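Local coordinates for ABC transporter, substrate binding protein (Polyamine) (Agrobacterium tumefaciens, PDB 4EQ7) that probably serves as the periplasmic substrate-binding component of an ABC importer, capturing polyamines for delivery to the membrane permease, at residues G106-S111 against S210-E215; F78-K83 against F243-T248. All coordinates share one frame; numbering follows the deposited sequence.

Contact 1 (106-111 with 210-215) and contact 2 (78-83 with 243-248) belong to one periplasmic binding protein fold but lie on opposite sides of the chain's centre, their own centres 39 Å apart and nearest atoms about 27 Å apart. The chain connects them: strand 96-108, which runs into contact 1, has Val96 at its start packed on Ile244 and Thr248 of contact 2, and strand 214-229, which leaves contact 1, is followed by helix 237-247 of contact 2. Contact 1 is a backbone-bonded strand pairing, partly buried, with Val109 packed across it; contact 2 is the apolar packing of a loop on a helix, largely buried. A sulfate ion, probably from the crystallisation liquor, sits about 4 Å from the Glu215 side chain.

Contact 1: G106-S111 against S210-E215; sequences GCNVDS and SGVKVE
Cys107 and Glu215 pair as an antiparallel hydrogen-bonded couple where strand 96-108 ends and strand 214-229 begins. Cys107 N gives a bond to Glu215 O (2.9 Å), and Glu215 N returns one to Cys107 O in the carbonyl plane, straighter at 160°. Next along, Asn108 faces Val214 as a non-hydrogen-bonded pair, and Val214 CA lies 3.2 Å from Cys107 O in a CA-H...O contact.

Val109 turns its side chain onto the other strand. Its CB lies 3.8 Å from Lys213 O. From there CG2, anti to the carbonyl carbon, presses on the peptide between Val214 and Glu215, 3.4 Å from Val214 C, and also meets Glu215 CG; the Val109 and Glu215 side chains cross at about a right angle. CG1 lies 3.9 Å from Glu215 OE2, whose sister oxygen OE1 is salt-bridged to Lys117.

Lys213 runs extended across the Asp110 carboxylate. Its CB and CD touch the oxygens, while NZ stays 4.4 Å from OD1, too far for a salt bridge. A water ties Asn108 OD1, Asp110 N and Lys213 O together; Asn108 ND2 turns instead to Ile189 O, and Cys107 SG is in a disulfide with Cys115.

Backbone bonds and this bridging water therefore supply the directional grip between the segments, with the Asp110-Lys213 attraction probably adding a looser electrostatic pull.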
ATOM      1  N   GLY A 106     -13.839   0.579  -7.512  1.00 16.88           N
ATOM      2  CA  GLY A 106     -14.649  -0.616  -7.278  1.00 17.39           C
ATOM      3  C   GLY A 106     -16.099  -0.246  -7.130  1.00 21.84           C
ATOM      4  O   GLY A 106     -16.390   0.844  -6.647  1.00 20.94           O
ATOM      5  N   CYS A 107     -17.024  -1.125  -7.577  1.00 20.00           N
ATOM      6  CA  CYS A 107     -18.451  -0.809  -7.543  1.00 19.76           C
ATOM      7  C   CYS A 107     -19.357  -2.031  -7.385  1.00 22.57           C
ATOM      8  O   CYS A 107     -19.181  -3.020  -8.082  1.00 21.15           O
ATOM      9  CB  CYS A 107     -18.835  -0.011  -8.785  1.00 21.02           C
ATOM     10  SG  CYS A 107     -20.587   0.464  -8.841  1.00 24.87           S
ATOM     11  N   ASN A 108     -20.348  -1.928  -6.509  1.00 19.73           N
ATOM     12  CA  ASN A 108     -21.345  -2.960  -6.293  1.00 20.27           C
ATOM     13  C   ASN A 108     -22.412  -2.692  -7.395  1.00 23.61           C
ATOM     14  O   ASN A 108     -23.265  -1.830  -7.225  1.00 20.73           O
ATOM     15  CB  ASN A 108     -21.915  -2.829  -4.868  1.00 17.85           C
ATOM     16  CG  ASN A 108     -23.059  -3.760  -4.556  1.00 31.06           C
ATOM     17  OD1 ASN A 108     -23.895  -4.081  -5.410  1.00 24.18           O
ATOM     18  ND2 ASN A 108     -23.169  -4.155  -3.301  1.00 21.78           N
ATOM     19  N   VAL A 109     -22.285  -3.373  -8.547  1.00 24.03           N
ATOM     20  CA  VAL A 109     -23.130  -3.205  -9.761  1.00 25.53           C
ATOM     21  C   VAL A 109     -24.627  -3.156  -9.519  1.00 31.01           C
ATOM     22  O   VAL A 109     -25.276  -2.195  -9.936  1.00 30.51           O
ATOM     23  CB  VAL A 109     -22.809  -4.241 -10.879  1.00 31.20           C
ATOM     24  CG1 VAL A 109     -23.481  -3.861 -12.208  1.00 31.47           C
ATOM     25  CG2 VAL A 109     -21.319  -4.387 -11.076  1.00 31.71           C
ATOM     26  N   ASP A 110     -25.180  -4.201  -8.878  1.00 29.57           N
ATOM     27  CA  ASP A 110     -26.622  -4.311  -8.648  1.00 30.26           C
ATOM     28  C   ASP A 110     -27.199  -3.349  -7.619  1.00 33.57           C
ATOM     29  O   ASP A 110     -28.419  -3.270  -7.493  1.00 33.67           O
ATOM     30  CB  ASP A 110     -27.037  -5.769  -8.362  1.00 32.46           C
ATOM     31  CG  ASP A 110     -26.723  -6.762  -9.470  1.00 43.89           C
ATOM     32  OD1 ASP A 110     -26.755  -6.363 -10.666  1.00 44.53           O
ATOM     33  OD2 ASP A 110     -26.461  -7.942  -9.147  1.00 52.17           O
ATOM     34  N   SER A 111     -26.357  -2.591  -6.904  1.00 29.01           N
ATOM     35  CA  SER A 111     -26.893  -1.640  -5.924  1.00 28.94           C
ATOM     36  C   SER A 111     -27.034  -0.230  -6.490  1.00 32.29           C
ATOM     37  O   SER A 111     -27.617   0.636  -5.840  1.00 31.73           O
ATOM     38  CB  SER A 111     -26.042  -1.630  -4.655  1.00 33.00           C
ATOM     39  OG  SER A 111     -24.775  -1.030  -4.891  1.00 39.09           O
ATOM     40  N   SER A 210     -17.129 -14.047  -3.502  1.00 36.02           N
ATOM     41  CA  SER A 210     -18.160 -14.185  -2.466  1.00 36.15           C
ATOM     42  C   SER A 210     -19.600 -14.179  -3.030  1.00 40.27           C
ATOM     43  O   SER A 210     -20.543 -14.486  -2.294  1.00 40.35           O
ATOM     44  CB  SER A 210     -17.998 -13.119  -1.385  1.00 39.53           C
ATOM     45  OG  SER A 210     -18.252 -11.818  -1.893  1.00 48.82           O
ATOM     46  N   GLY A 211     -19.757 -13.831  -4.308  1.00 35.87           N
ATOM     47  CA  GLY A 211     -21.066 -13.794  -4.957  1.00 35.57           C
ATOM     48  C   GLY A 211     -21.675 -12.413  -5.107  1.00 39.42           C
ATOM     49  O   GLY A 211     -22.853 -12.288  -5.456  1.00 39.35           O
ATOM     50  N   VAL A 212     -20.887 -11.360  -4.834  1.00 34.19           N
ATOM     51  CA  VAL A 212     -21.350  -9.976  -4.984  1.00 32.95           C
ATOM     52  C   VAL A 212     -20.963  -9.563  -6.402  1.00 32.40           C
ATOM     53  O   VAL A 212     -19.786  -9.648  -6.750  1.00 31.77           O
ATOM     54  CB  VAL A 212     -20.711  -9.028  -3.911  1.00 37.21           C
ATOM     55  CG1 VAL A 212     -21.218  -7.589  -4.070  1.00 36.67           C
ATOM     56  CG2 VAL A 212     -20.974  -9.535  -2.493  1.00 36.99           C
ATOM     57  N   LYS A 213     -21.939  -9.144  -7.232  1.00 28.72           N
ATOM     58  CA  LYS A 213     -21.627  -8.709  -8.607  1.00 27.57           C
ATOM     59  C   LYS A 213     -20.931  -7.346  -8.531  1.00 28.01           C
ATOM     60  O   LYS A 213     -21.476  -6.386  -7.984  1.00 24.20           O
ATOM     61  CB  LYS A 213     -22.873  -8.645  -9.498  1.00 29.92           C
ATOM     62  CG  LYS A 213     -22.515  -8.597 -10.981  1.00 43.71           C
ATOM     63  CD  LYS A 213     -23.721  -8.374 -11.875  1.00 53.35           C
ATOM     64  CE  LYS A 213     -23.318  -8.350 -13.327  1.00 65.93           C
ATOM     65  NZ  LYS A 213     -24.327  -7.649 -14.161  1.00 79.06           N
ATOM     66  N   VAL A 214     -19.700  -7.302  -9.010  1.00 24.90           N
ATOM     67  CA  VAL A 214     -18.889  -6.092  -8.913  1.00 24.73           C
ATOM     68  C   VAL A 214     -18.259  -5.741 -10.246  1.00 28.11           C
ATOM     69  O   VAL A 214     -18.122  -6.605 -11.110  1.00 27.25           O
ATOM     70  CB  VAL A 214     -17.818  -6.198  -7.783  1.00 28.23           C
ATOM     71  CG1 VAL A 214     -18.455  -6.282  -6.392  1.00 28.12           C
ATOM     72  CG2 VAL A 214     -16.855  -7.356  -8.017  1.00 28.16           C
ATOM     73  N   GLU A 215     -17.910  -4.457 -10.408  1.00 23.59           N
ATOM     74  CA  GLU A 215     -17.176  -3.917 -11.535  1.00 23.33           C
ATOM     75  C   GLU A 215     -15.963  -3.193 -10.960  1.00 26.70           C
ATOM     76  O   GLU A 215     -16.021  -2.649  -9.850  1.00 24.75           O
ATOM     77  CB  GLU A 215     -18.025  -2.922 -12.330  1.00 24.50           C
ATOM     78  CG  GLU A 215     -18.768  -3.519 -13.505  1.00 33.99           C
ATOM     79  CD  GLU A 215     -19.586  -2.525 -14.301  1.00 47.21           C
ATOM     80  OE1 GLU A 215     -19.107  -1.388 -14.520  1.00 40.30           O
ATOM     81  OE2 GLU A 215     -20.700  -2.894 -14.732  1.00 43.84           O
TER
HETATM   82  O   HOH W   1     -23.933  -6.214  -6.957  1.00 33.63           O

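Contact 2: F78-K83 against F243-T248; sequences FSVIDK and FIALAT
Ile81 and Ile244 meet at a slant, branch against branch. In Ile81, chi1 (-57°) sends CG1 to the Ile244 side and chi2 (150°) brings CD1 to 3.6 Å from Ile244 CG2. That CG2 branch also lies 3.9 Å from Ile81 CG1, so both CG1 and CD1 of Ile81 meet that one methyl. The second branch of Ile81, CG2, lies by the helix end, 4.1 Å from Thr248 OG1.

Ala245 points toward the loop, and its small methyl lets the backbones come close: the CA atoms of Ile81 and Ala245 are 4.5 Å apart. Ala245 CB abuts Val80 O at 3.3 Å, with Val80 CG1 and Ile81 CG1 also in van der Waals touch with it. No hydrogen bond crosses the contact. Thr248 spends its hydroxyl on the helix, giving a 2.7 Å bond from OG1 to Ile244 O, which takes Thr248 N on the other face of its carbonyl plane.

Loop 78-83 thus packs on the last turn of helix 237-247, with Val80 and Ile81 also touching Met241 one turn earlier. Val96 of strand 96-108 touches both Ile244 and Thr248, while Phe243 and Ala247 pack against Trp20 of helix 10-28.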
ATOM      1  N   PHE A  78      22.979  -5.772  -1.835  1.00 19.85           N
ATOM      2  CA  PHE A  78      22.558  -6.171  -3.164  1.00 21.30           C
ATOM      3  C   PHE A  78      23.381  -7.288  -3.839  1.00 24.43           C
ATOM      4  O   PHE A  78      23.146  -7.609  -4.999  1.00 24.28           O
ATOM      5  CB  PHE A  78      22.262  -4.973  -4.067  1.00 23.76           C
ATOM      6  CG  PHE A  78      21.064  -4.180  -3.574  1.00 26.02           C
ATOM      7  CD1 PHE A  78      19.811  -4.775  -3.468  1.00 28.14           C
ATOM      8  CD2 PHE A  78      21.187  -2.830  -3.258  1.00 29.00           C
ATOM      9  CE1 PHE A  78      18.709  -4.047  -2.999  1.00 29.31           C
ATOM     10  CE2 PHE A  78      20.076  -2.094  -2.811  1.00 31.36           C
ATOM     11  CZ  PHE A  78      18.849  -2.711  -2.686  1.00 28.83           C
ATOM     12  N   SER A  79      24.282  -7.913  -3.083  1.00 24.34           N
ATOM     13  CA  SER A  79      24.998  -9.113  -3.518  1.00 23.84           C
ATOM     14  C   SER A  79      24.198 -10.296  -2.948  1.00 28.20           C
ATOM     15  O   SER A  79      24.253 -11.376  -3.519  1.00 29.00           O
ATOM     16  CB  SER A  79      26.441  -9.133  -3.013  1.00 24.95           C
ATOM     17  OG  SER A  79      26.566  -9.330  -1.612  1.00 23.78           O
ATOM     18  N   VAL A  80      23.441 -10.079  -1.829  1.00 23.62           N
ATOM     19  CA  VAL A  80      22.571 -11.100  -1.188  1.00 23.15           C
ATOM     20  C   VAL A  80      21.158 -10.977  -1.766  1.00 26.75           C
ATOM     21  O   VAL A  80      20.547 -11.984  -2.148  1.00 24.39           O
ATOM     22  CB  VAL A  80      22.595 -11.045   0.368  1.00 26.02           C
ATOM     23  CG1 VAL A  80      21.554 -11.989   0.990  1.00 25.11           C
ATOM     24  CG2 VAL A  80      23.993 -11.366   0.906  1.00 25.99           C
ATOM     25  N   ILE A  81      20.658  -9.727  -1.846  1.00 23.54           N
ATOM     26  CA  ILE A  81      19.355  -9.417  -2.426  1.00 23.16           C
ATOM     27  C   ILE A  81      19.596  -9.128  -3.897  1.00 28.93           C
ATOM     28  O   ILE A  81      20.296  -8.169  -4.222  1.00 29.81           O
ATOM     29  CB  ILE A  81      18.696  -8.221  -1.690  1.00 25.18           C
ATOM     30  CG1 ILE A  81      18.550  -8.526  -0.172  1.00 25.31           C
ATOM     31  CG2 ILE A  81      17.315  -7.911  -2.328  1.00 25.35           C
ATOM     32  CD1 ILE A  81      18.601  -7.323   0.749  1.00 25.72           C
ATOM     33  N   ASP A  82      19.019  -9.936  -4.790  1.00 26.58           N
ATOM     34  CA  ASP A  82      19.192  -9.702  -6.219  1.00 26.58           C
ATOM     35  C   ASP A  82      18.161  -8.664  -6.667  1.00 31.15           C
ATOM     36  O   ASP A  82      16.973  -8.979  -6.825  1.00 31.34           O
ATOM     37  CB  ASP A  82      19.089 -11.020  -7.026  1.00 28.25           C
ATOM     38  CG  ASP A  82      19.284 -10.881  -8.534  1.00 34.24           C
ATOM     39  OD1 ASP A  82      19.606  -9.762  -8.998  1.00 32.63           O
ATOM     40  OD2 ASP A  82      19.133 -11.897  -9.247  1.00 41.43           O
ATOM     41  N   LYS A  83      18.616  -7.427  -6.885  1.00 27.99           N
ATOM     42  CA  LYS A  83      17.701  -6.352  -7.274  1.00 27.87           C
ATOM     43  C   LYS A  83      17.300  -6.411  -8.739  1.00 33.30           C
ATOM     44  O   LYS A  83      16.337  -5.754  -9.115  1.00 32.65           O
ATOM     45  CB  LYS A  83      18.208  -4.953  -6.829  1.00 29.67           C
ATOM     46  CG  LYS A  83      19.366  -4.386  -7.636  1.00 34.93           C
ATOM     47  CD  LYS A  83      19.845  -3.072  -7.042  1.00 35.75           C
ATOM     48  CE  LYS A  83      21.101  -2.602  -7.714  1.00 40.22           C
ATOM     49  NZ  LYS A  83      21.599  -1.330  -7.138  1.00 50.93           N
ATOM     50  N   PHE A 243      16.924 -12.914   4.850  1.00 19.14           N
ATOM     51  CA  PHE A 243      15.453 -12.958   4.983  1.00 18.23           C
ATOM     52  C   PHE A 243      14.820 -12.136   3.860  1.00 21.06           C
ATOM     53  O   PHE A 243      13.904 -12.612   3.177  1.00 19.35           O
ATOM     54  CB  PHE A 243      15.007 -12.440   6.356  1.00 19.27           C
ATOM     55  CG  PHE A 243      13.501 -12.430   6.493  1.00 20.27           C
ATOM     56  CD1 PHE A 243      12.828 -13.522   7.032  1.00 22.08           C
ATOM     57  CD2 PHE A 243      12.750 -11.341   6.046  1.00 21.81           C
ATOM     58  CE1 PHE A 243      11.432 -13.536   7.097  1.00 22.55           C
ATOM     59  CE2 PHE A 243      11.359 -11.355   6.119  1.00 23.54           C
ATOM     60  CZ  PHE A 243      10.710 -12.447   6.649  1.00 21.78           C
ATOM     61  N   ILE A 244      15.355 -10.899   3.640  1.00 17.09           N
ATOM     62  CA  ILE A 244      14.846 -10.033   2.576  1.00 16.94           C
ATOM     63  C   ILE A 244      15.003 -10.673   1.212  1.00 20.49           C
ATOM     64  O   ILE A 244      14.061 -10.643   0.423  1.00 18.28           O
ATOM     65  CB  ILE A 244      15.421  -8.593   2.668  1.00 19.11           C
ATOM     66  CG1 ILE A 244      14.888  -7.912   3.943  1.00 19.63           C
ATOM     67  CG2 ILE A 244      15.057  -7.791   1.415  1.00 19.18           C
ATOM     68  CD1 ILE A 244      15.551  -6.597   4.316  1.00 23.94           C
ATOM     69  N   ALA A 245      16.172 -11.321   0.946  1.00 19.39           N
ATOM     70  CA  ALA A 245      16.378 -12.001  -0.343  1.00 18.70           C
ATOM     71  C   ALA A 245      15.326 -13.109  -0.524  1.00 20.54           C
ATOM     72  O   ALA A 245      14.778 -13.246  -1.613  1.00 20.81           O
ATOM     73  CB  ALA A 245      17.789 -12.590  -0.415  1.00 19.52           C
ATOM     74  N   LEU A 246      15.007 -13.855   0.539  1.00 19.04           N
ATOM     75  CA  LEU A 246      13.989 -14.914   0.428  1.00 19.66           C
ATOM     76  C   LEU A 246      12.604 -14.293   0.166  1.00 21.49           C
ATOM     77  O   LEU A 246      11.917 -14.694  -0.773  1.00 19.69           O
ATOM     78  CB  LEU A 246      13.955 -15.781   1.696  1.00 20.38           C
ATOM     79  CG  LEU A 246      13.048 -17.020   1.617  1.00 26.88           C
ATOM     80  CD1 LEU A 246      13.706 -18.195   2.278  1.00 28.11           C
ATOM     81  CD2 LEU A 246      11.678 -16.747   2.271  1.00 31.24           C
ATOM     82  N   ALA A 247      12.209 -13.319   1.006  1.00 18.81           N
ATOM     83  CA  ALA A 247      10.908 -12.627   0.950  1.00 17.35           C
ATOM     84  C   ALA A 247      10.617 -11.994  -0.407  1.00 19.09           C
ATOM     85  O   ALA A 247       9.465 -11.972  -0.843  1.00 19.36           O
ATOM     86  CB  ALA A 247      10.850 -11.580   2.055  1.00 18.12           C
ATOM     87  N   THR A 248      11.668 -11.556  -1.116  1.00 14.92           N
ATOM     88  CA  THR A 248      11.538 -10.901  -2.413  1.00 16.44           C
ATOM     89  C   THR A 248      11.827 -11.830  -3.597  1.00 22.65           C
ATOM     90  O   THR A 248      11.817 -11.379  -4.741  1.00 22.19           O
ATOM     91  CB  THR A 248      12.315  -9.583  -2.423  1.00 24.94           C
ATOM     92  OG1 THR A 248      13.681  -9.857  -2.126  1.00 25.89           O
ATOM     93  CG2 THR A 248      11.759  -8.572  -1.415  1.00 22.85           C
TER